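Local structure of yeast Cdc13 OB4 (Candida glabrata, 3RMH) at residues L32-I37 against S100-F105. The protein forms a dimer through this OB4 domain of the telomere protein Cdc13, which as a full-length protein probably binds DNA. The protein carries 2 engineered substitutions. Sequence-based numbering, arbitrary orientation.
Sequences LNVYII and SRLRVF
Leu-32 and Leu-102 face each other as an antiparallel hydrogen-bonded pair, evidenced by two backbone bonds: Leu-32 N reaches Leu-102 O at 2.8 Å, nearly straight at the hydrogen (177°), and Leu-102 N returns to Leu-32 O, also 2.8 Å. Two residues further along strand 28-42, and two back along 99-108, Val-34 and Ser-100 pair in the same way, Ser-100 N lying 2.9 Å from Val-34 O while the Ser-100 carbonyl receives Val-34 N. The intervening pair, Asn-33 with Arg-101, is non-hydrogen-bonded; there Arg-101 CA approaches Leu-32 O to 3.2 Å in a CA-H...O contact. Side chains sort by face. On the buried one, Leu-32 CD1 meets Val-104 CG2 at 3.7 Å, the two side chains crossing at about a right angle. Beyond the last bridge, the CD1 end of Ile-36 comes within 3.9 Å of Ser-100 OG. On the exposed face, Arg-101 CG, anti to the backbone N (chi1 179°), starts an extended stem that passes Asn-33 OD1, 3.2 Å from Arg-101 CB. The 127° between segment directions fits twisted, coiled strands. Strand 28-42 pairs antiparallel with both 46-52 and 99-108, as the long, curled first strand of an OB-fold barrel does, here in the Cdc13 OB4 dimerization domain.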
loop_
_atom_site.group_PDB
_atom_site.type_symbol
_atom_site.label_atom_id
_atom_site.label_comp_id
_atom_site.label_asym_id
_atom_site.label_seq_id
_atom_site.Cartn_x
_atom_site.Cartn_y
_atom_site.Cartn_z
ATOM N N LEU B 32 16.635 4.743 -7.151
ATOM C CA LEU B 32 16.109 3.458 -7.558
ATOM C C LEU B 32 15.970 3.396 -9.068
ATOM O O LEU B 32 15.528 4.360 -9.684
ATOM C CB LEU B 32 14.718 3.258 -6.962
ATOM C CG LEU B 32 14.608 3.375 -5.447
ATOM C CD1 LEU B 32 13.163 3.207 -5.046
ATOM C CD2 LEU B 32 15.494 2.326 -4.786
ATOM N N ASN B 33 16.370 2.273 -9.651
ATOM C CA ASN B 33 16.022 1.955 -11.032
ATOM C C ASN B 33 15.074 0.775 -11.007
ATOM O O ASN B 33 15.493 -0.363 -10.784
ATOM C CB ASN B 33 17.283 1.655 -11.863
ATOM C CG ASN B 33 18.116 2.892 -12.099
ATOM O OD1 ASN B 33 17.781 3.727 -12.944
ATOM N ND2 ASN B 33 19.198 3.035 -11.338
ATOM N N VAL B 34 13.787 1.049 -11.199
ATOM C CA VAL B 34 12.770 0.071 -10.860
ATOM C C VAL B 34 11.656 0.032 -11.875
ATOM O O VAL B 34 11.494 0.973 -12.650
ATOM C CB VAL B 34 12.186 0.363 -9.458
ATOM C CG1 VAL B 34 13.214 0.025 -8.402
ATOM C CG2 VAL B 34 11.773 1.833 -9.346
ATOM N N TYR B 35 10.893 -1.058 -11.867
ATOM C CA TYR B 35 9.751 -1.206 -12.767
ATOM C C TYR B 35 8.515 -0.618 -12.152
ATOM O O TYR B 35 8.181 -0.954 -11.021
ATOM C CB TYR B 35 9.478 -2.675 -13.047
ATOM C CG TYR B 35 10.561 -3.324 -13.858
ATOM C CD1 TYR B 35 10.508 -3.312 -15.244
ATOM C CD2 TYR B 35 11.641 -3.932 -13.246
ATOM C CE1 TYR B 35 11.501 -3.904 -16.005
ATOM C CE2 TYR B 35 12.648 -4.524 -14.000
ATOM C CZ TYR B 35 12.565 -4.508 -15.377
ATOM O OH TYR B 35 13.559 -5.097 -16.129
ATOM N N ILE B 36 7.819 0.232 -12.896
ATOM C CA ILE B 36 6.508 0.718 -12.438
ATOM C C ILE B 36 5.478 -0.322 -12.825
ATOM O O ILE B 36 5.322 -0.624 -14.003
ATOM C CB ILE B 36 6.155 2.062 -13.108
ATOM C CG1 ILE B 36 7.134 3.152 -12.642
ATOM C CG2 ILE B 36 4.690 2.414 -12.840
ATOM C CD1 ILE B 36 6.988 4.487 -13.323
ATOM N N ILE B 37 4.765 -0.885 -11.855
ATOM C CA ILE B 37 3.799 -1.935 -12.193
ATOM C C ILE B 37 2.340 -1.556 -11.991
ATOM O O ILE B 37 1.453 -2.254 -12.448
ATOM C CB ILE B 37 4.073 -3.224 -11.426
ATOM C CG1 ILE B 37 4.096 -2.936 -9.920
ATOM C CG2 ILE B 37 5.380 -3.841 -11.910
ATOM C CD1 ILE B 37 4.155 -4.177 -9.077
ATOM N N SER B 100 12.144 2.875 -14.685
ATOM C CA SER B 100 12.357 4.308 -14.607
ATOM C C SER B 100 13.298 4.539 -13.437
ATOM O O SER B 100 13.354 3.735 -12.510
ATOM C CB SER B 100 11.035 5.054 -14.346
ATOM O OG SER B 100 10.173 4.994 -15.470
ATOM N N ARG B 101 14.047 5.629 -13.476
ATOM C CA ARG B 101 14.894 5.977 -12.346
ATOM C C ARG B 101 14.157 6.989 -11.500
ATOM O O ARG B 101 13.702 8.017 -12.009
ATOM C CB ARG B 101 16.217 6.561 -12.830
ATOM C CG ARG B 101 17.162 6.990 -11.698
ATOM C CD ARG B 101 18.538 7.338 -12.260
ATOM N NE ARG B 101 19.419 7.962 -11.273
ATOM C CZ ARG B 101 19.330 9.231 -10.880
ATOM N NH1 ARG B 101 18.387 10.021 -11.377
ATOM N NH2 ARG B 101 20.183 9.711 -9.984
ATOM N N LEU B 102 14.026 6.685 -10.207
ATOM C CA LEU B 102 13.351 7.564 -9.267
ATOM C C LEU B 102 14.308 7.837 -8.118
ATOM O O LEU B 102 15.183 7.021 -7.819
ATOM C CB LEU B 102 12.118 6.879 -8.689
ATOM C CG LEU B 102 11.027 6.470 -9.670
ATOM C CD1 LEU B 102 9.994 5.627 -8.951
ATOM C CD2 LEU B 102 10.405 7.710 -10.266
ATOM N N ARG B 103 14.131 8.978 -7.477
ATOM C CA ARG B 103 14.887 9.286 -6.284
ATOM C C ARG B 103 13.842 9.498 -5.208
ATOM O O ARG B 103 13.003 10.390 -5.337
ATOM C CB ARG B 103 15.716 10.552 -6.483
ATOM C CG ARG B 103 16.870 10.363 -7.459
ATOM C CD ARG B 103 17.783 11.597 -7.513
ATOM N NE ARG B 103 17.119 12.755 -8.107
ATOM C CZ ARG B 103 16.983 13.935 -7.507
ATOM N NH1 ARG B 103 17.471 14.127 -6.288
ATOM N NH2 ARG B 103 16.363 14.928 -8.129
ATOM N N VAL B 104 13.872 8.670 -4.166
ATOM C CA VAL B 104 12.793 8.680 -3.183
ATOM C C VAL B 104 13.305 8.929 -1.757
ATOM O O VAL B 104 14.477 8.714 -1.464
ATOM C CB VAL B 104 11.952 7.378 -3.230
ATOM C CG1 VAL B 104 11.381 7.156 -4.641
ATOM C CG2 VAL B 104 12.781 6.168 -2.811
ATOM N N PHE B 105 12.406 9.388 -0.889
ATOM C CA PHE B 105 12.719 9.611 0.515
ATOM C C PHE B 105 11.481 9.309 1.364
ATOM O O PHE B 105 10.362 9.244 0.842
ATOM C CB PHE B 105 13.229 11.051 0.742
ATOM C CG PHE B 105 12.156 12.099 0.623
ATOM C CD1 PHE B 105 11.649 12.724 1.758
ATOM C CD2 PHE B 105 11.627 12.430 -0.607
ATOM C CE1 PHE B 105 10.648 13.677 1.648
ATOM C CE2 PHE B 105 10.621 13.374 -0.719
ATOM C CZ PHE B 105 10.138 14.000 0.398
#